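Local coordinates for protein XPF endonuclease (Aeropyrum pernix, PDB 2BGW) that probably acts as a magnesium-binding, structure-specific endonuclease that cuts DNA near single-strand/duplex junctions in nucleotide excision repair, at residues S20-Q32 with M121-L133. Numbering follows the deposited sequence.
Sequences SPVPSILESLGVQ and MDPKGTALVIESL
Ile25 turns its two branches onto helix 123-133 by its first torsion: with chi1 at -56°, CG2 lies anti to the backbone N and meets Ala127 CB at 3.5 Å. The other branch continues extended, carrying Ile25 CD1 to 3.9 Å from Pro123 CB. Val22 CG1 reaches the same methyl of Ala127 at 4.0 Å, and Leu26 CD2 comes to 3.3 Å from Ala127 O. Were Ile25 cut back to an alanine, a gap would probably open over Ala127 and leave Pro123 with less apolar cover. The axes of helices 22-28 and 123-133 approach to 8.7 Å with a signed crossing angle of -52°, a separation consistent with the small Ala127 side chain. Both helices pack on one face of the mixed sheet in the ERCC4 nuclease domain (PDDEXK clan); Val22, Leu26 and Ile130 all touch Tyr43, and Val22 also touches Arg53 of the magnesium site. The Leu26 and Ile130 side chains cross at about a right angle, Leu26 CD1 lying 4.0 Å from Ile130 CG2. Beyond the Schellman turn at Gly30, Val31 CG2 meets Glu131 CG at 3.4 Å, while Glu131 OE2 forms a salt bridge with Arg135. Asp122 OD2 N-caps helix 123-133, accepting from Gly125 N (3.0 Å).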
loop_
_atom_site.group_PDB
_atom_site.type_symbol
_atom_site.label_atom_id
_atom_site.label_comp_id
_atom_site.label_asym_id
_atom_site.label_seq_id
_atom_site.Cartn_x
_atom_site.Cartn_y
_atom_site.Cartn_z
ATOM N N SER A 20 5.121 17.786 -6.793
ATOM C CA SER A 20 6.200 16.930 -7.281
ATOM C C SER A 20 6.609 17.154 -8.714
ATOM O O SER A 20 5.774 17.468 -9.554
ATOM C CB SER A 20 5.706 15.486 -7.242
ATOM O OG SER A 20 6.211 14.768 -6.143
ATOM N N PRO A 21 7.890 16.907 -9.026
ATOM C CA PRO A 21 8.260 16.758 -10.421
ATOM C C PRO A 21 7.572 15.539 -11.017
ATOM O O PRO A 21 7.403 15.482 -12.237
ATOM C CB PRO A 21 9.758 16.507 -10.361
ATOM C CG PRO A 21 10.178 17.027 -9.073
ATOM C CD PRO A 21 9.053 16.753 -8.146
ATOM N N VAL A 22 7.152 14.602 -10.165
ATOM C CA VAL A 22 6.624 13.313 -10.604
ATOM C C VAL A 22 5.472 13.338 -11.616
ATOM O O VAL A 22 5.608 12.712 -12.665
ATOM C CB VAL A 22 6.273 12.404 -9.437
ATOM C CG1 VAL A 22 6.033 11.008 -9.923
ATOM C CG2 VAL A 22 7.394 12.407 -8.437
ATOM N N PRO A 23 4.341 14.019 -11.316
ATOM C CA PRO A 23 3.246 14.081 -12.295
ATOM C C PRO A 23 3.613 14.469 -13.728
ATOM O O PRO A 23 3.176 13.792 -14.657
ATOM C CB PRO A 23 2.283 15.094 -11.687
ATOM C CG PRO A 23 2.478 14.907 -10.228
ATOM C CD PRO A 23 3.964 14.692 -10.066
ATOM N N SER A 24 4.408 15.523 -13.918
ATOM C CA SER A 24 4.839 15.939 -15.279
ATOM C C SER A 24 5.651 14.875 -15.955
ATOM O O SER A 24 5.515 14.652 -17.151
ATOM C CB SER A 24 5.668 17.210 -15.233
ATOM O OG SER A 24 5.040 18.133 -14.363
ATOM N N ILE A 25 6.504 14.215 -15.186
ATOM C CA ILE A 25 7.240 13.083 -15.728
ATOM C C ILE A 25 6.271 11.987 -16.151
ATOM O O ILE A 25 6.379 11.464 -17.262
ATOM C CB ILE A 25 8.311 12.561 -14.767
ATOM C CG1 ILE A 25 9.260 13.689 -14.381
ATOM C CG2 ILE A 25 9.117 11.475 -15.444
ATOM C CD1 ILE A 25 10.209 13.322 -13.267
ATOM N N LEU A 26 5.317 11.674 -15.273
ATOM C CA LEU A 26 4.298 10.665 -15.547
ATOM C C LEU A 26 3.527 10.953 -16.820
ATOM O O LEU A 26 3.311 10.072 -17.641
ATOM C CB LEU A 26 3.341 10.535 -14.378
ATOM C CG LEU A 26 3.723 9.463 -13.369
ATOM C CD1 LEU A 26 2.762 9.491 -12.215
ATOM C CD2 LEU A 26 3.769 8.069 -13.987
ATOM N N GLU A 27 3.127 12.199 -16.996
ATOM C CA GLU A 27 2.418 12.580 -18.194
ATOM C C GLU A 27 3.316 12.482 -19.417
ATOM O O GLU A 27 2.872 12.190 -20.530
ATOM C CB GLU A 27 1.898 13.983 -18.038
ATOM C CG GLU A 27 0.727 14.057 -17.151
ATOM C CD GLU A 27 0.364 15.485 -16.880
ATOM O OE1 GLU A 27 1.080 16.378 -17.397
ATOM O OE2 GLU A 27 -0.619 15.723 -16.137
ATOM N N SER A 28 4.593 12.717 -19.192
ATOM C CA SER A 28 5.559 12.657 -20.258
ATOM C C SER A 28 5.791 11.252 -20.739
ATOM O O SER A 28 6.211 11.076 -21.859
ATOM C CB SER A 28 6.871 13.237 -19.791
ATOM O OG SER A 28 7.464 13.956 -20.854
ATOM N N LEU A 29 5.528 10.257 -19.894
ATOM C CA LEU A 29 5.507 8.847 -20.321
ATOM C C LEU A 29 4.125 8.394 -20.862
ATOM O O LEU A 29 3.862 7.191 -21.035
ATOM C CB LEU A 29 5.959 7.935 -19.172
ATOM C CG LEU A 29 7.179 8.362 -18.358
ATOM C CD1 LEU A 29 6.971 8.031 -16.901
ATOM C CD2 LEU A 29 8.455 7.707 -18.889
ATOM N N GLY A 30 3.248 9.363 -21.114
ATOM C CA GLY A 30 1.933 9.092 -21.695
ATOM C C GLY A 30 0.875 8.596 -20.728
ATOM O O GLY A 30 -0.156 8.059 -21.138
ATOM N N VAL A 31 1.132 8.766 -19.435
ATOM C CA VAL A 31 0.169 8.375 -18.425
ATOM C C VAL A 31 -0.765 9.544 -18.181
ATOM O O VAL A 31 -0.333 10.678 -18.063
ATOM C CB VAL A 31 0.867 7.968 -17.133
ATOM C CG1 VAL A 31 -0.120 7.764 -16.034
ATOM C CG2 VAL A 31 1.612 6.708 -17.342
ATOM N N GLN A 32 -2.055 9.268 -18.146
ATOM C CA GLN A 32 -3.006 10.274 -17.752
ATOM C C GLN A 32 -2.960 10.394 -16.232
ATOM O O GLN A 32 -3.123 9.395 -15.503
ATOM C CB GLN A 32 -4.394 9.872 -18.194
ATOM C CG GLN A 32 -5.311 11.054 -18.408
ATOM C CD GLN A 32 -6.785 10.660 -18.491
ATOM O OE1 GLN A 32 -7.194 9.552 -18.091
ATOM N NE2 GLN A 32 -7.597 11.577 -18.995
ATOM N N MET A 121 15.872 6.251 -7.479
ATOM C CA MET A 121 16.956 7.211 -7.327
ATOM C C MET A 121 16.566 8.665 -7.354
ATOM O O MET A 121 17.185 9.479 -6.675
ATOM C CB MET A 121 18.061 6.934 -8.315
ATOM C CG MET A 121 18.799 5.752 -7.811
ATOM S SD MET A 121 20.197 5.226 -8.754
ATOM C CE MET A 121 21.418 6.513 -8.435
ATOM N N ASP A 122 15.544 8.987 -8.127
ATOM C CA ASP A 122 15.109 10.343 -8.340
ATOM C C ASP A 122 13.659 10.217 -8.695
ATOM O O ASP A 122 13.202 9.100 -8.902
ATOM C CB ASP A 122 15.868 10.965 -9.514
ATOM C CG ASP A 122 16.251 9.950 -10.586
ATOM O OD1 ASP A 122 17.409 9.997 -11.032
ATOM O OD2 ASP A 122 15.424 9.102 -10.994
ATOM N N PRO A 123 12.920 11.343 -8.767
ATOM C CA PRO A 123 11.551 11.407 -9.295
ATOM C C PRO A 123 11.275 10.568 -10.560
ATOM O O PRO A 123 10.278 9.832 -10.614
ATOM C CB PRO A 123 11.397 12.896 -9.610
ATOM C CG PRO A 123 12.153 13.549 -8.517
ATOM C CD PRO A 123 13.357 12.664 -8.284
ATOM N N LYS A 124 12.144 10.690 -11.566
ATOM C CA LYS A 124 11.996 9.954 -12.821
ATOM C C LYS A 124 11.904 8.462 -12.544
ATOM O O LYS A 124 11.165 7.753 -13.199
ATOM C CB LYS A 124 13.182 10.249 -13.745
ATOM C CG LYS A 124 13.016 9.759 -15.151
ATOM C CD LYS A 124 14.335 9.395 -15.765
ATOM C CE LYS A 124 14.198 9.186 -17.275
ATOM N NZ LYS A 124 15.420 8.519 -17.844
ATOM N N GLY A 125 12.657 7.997 -11.563
ATOM C CA GLY A 125 12.606 6.602 -11.190
ATOM C C GLY A 125 11.254 6.252 -10.594
ATOM O O GLY A 125 10.665 5.212 -10.900
ATOM N N THR A 126 10.759 7.129 -9.731
ATOM C CA THR A 126 9.464 6.929 -9.084
ATOM C C THR A 126 8.388 6.943 -10.152
ATOM O O THR A 126 7.521 6.055 -10.176
ATOM C CB THR A 126 9.206 8.006 -8.031
ATOM O OG1 THR A 126 10.377 8.111 -7.206
ATOM C CG2 THR A 126 8.004 7.661 -7.174
ATOM N N ALA A 127 8.507 7.917 -11.058
ATOM C CA ALA A 127 7.619 8.042 -12.198
ATOM C C ALA A 127 7.651 6.799 -13.108
ATOM O O ALA A 127 6.608 6.357 -13.599
ATOM C CB ALA A 127 7.932 9.260 -12.936
ATOM N N LEU A 128 8.816 6.195 -13.277
ATOM C CA LEU A 128 8.881 4.950 -14.020
ATOM C C LEU A 128 8.206 3.788 -13.283
ATOM O O LEU A 128 7.459 3.018 -13.880
ATOM C CB LEU A 128 10.324 4.611 -14.399
ATOM C CG LEU A 128 10.907 5.610 -15.405
ATOM C CD1 LEU A 128 12.422 5.680 -15.323
ATOM C CD2 LEU A 128 10.456 5.270 -16.811
ATOM N N VAL A 129 8.460 3.672 -11.991
ATOM C CA VAL A 129 7.934 2.572 -11.205
ATOM C C VAL A 129 6.425 2.686 -11.145
ATOM O O VAL A 129 5.704 1.693 -11.271
ATOM C CB VAL A 129 8.537 2.598 -9.783
ATOM C CG1 VAL A 129 7.940 1.543 -8.887
ATOM C CG2 VAL A 129 10.004 2.383 -9.880
ATOM N N ILE A 130 5.934 3.906 -10.963
ATOM C CA ILE A 130 4.485 4.095 -10.904
ATOM C C ILE A 130 3.898 3.689 -12.248
ATOM O O ILE A 130 2.924 2.957 -12.310
ATOM C CB ILE A 130 4.071 5.543 -10.557
ATOM C CG1 ILE A 130 4.387 5.846 -9.086
ATOM C CG2 ILE A 130 2.568 5.732 -10.836
ATOM C CD1 ILE A 130 4.380 7.313 -8.753
ATOM N N GLU A 131 4.519 4.156 -13.324
ATOM C CA GLU A 131 4.002 3.901 -14.661
ATOM C C GLU A 131 3.982 2.405 -15.003
ATOM O O GLU A 131 3.078 1.934 -15.661
ATOM C CB GLU A 131 4.816 4.705 -15.661
ATOM C CG GLU A 131 4.301 4.672 -17.044
ATOM C CD GLU A 131 5.076 3.751 -17.900
ATOM O OE1 GLU A 131 6.275 3.650 -17.688
ATOM O OE2 GLU A 131 4.510 3.121 -18.800
ATOM N N SER A 132 4.969 1.664 -14.521
ATOM C CA SER A 132 5.069 0.252 -14.803
ATOM C C SER A 132 4.023 -0.529 -14.029
ATOM O O SER A 132 3.429 -1.462 -14.546
ATOM C CB SER A 132 6.475 -0.232 -14.450
ATOM O OG SER A 132 7.394 0.044 -15.497
ATOM N N LEU A 133 3.812 -0.136 -12.775
ATOM C CA LEU A 133 2.802 -0.709 -11.931
ATOM C C LEU A 133 1.407 -0.505 -12.524
ATOM O O LEU A 133 0.626 -1.454 -12.631
ATOM C CB LEU A 133 2.885 -0.088 -10.559
ATOM C CG LEU A 133 4.006 -0.560 -9.651
ATOM C CD1 LEU A 133 4.075 0.382 -8.480
ATOM C CD2 LEU A 133 3.857 -2.021 -9.165
#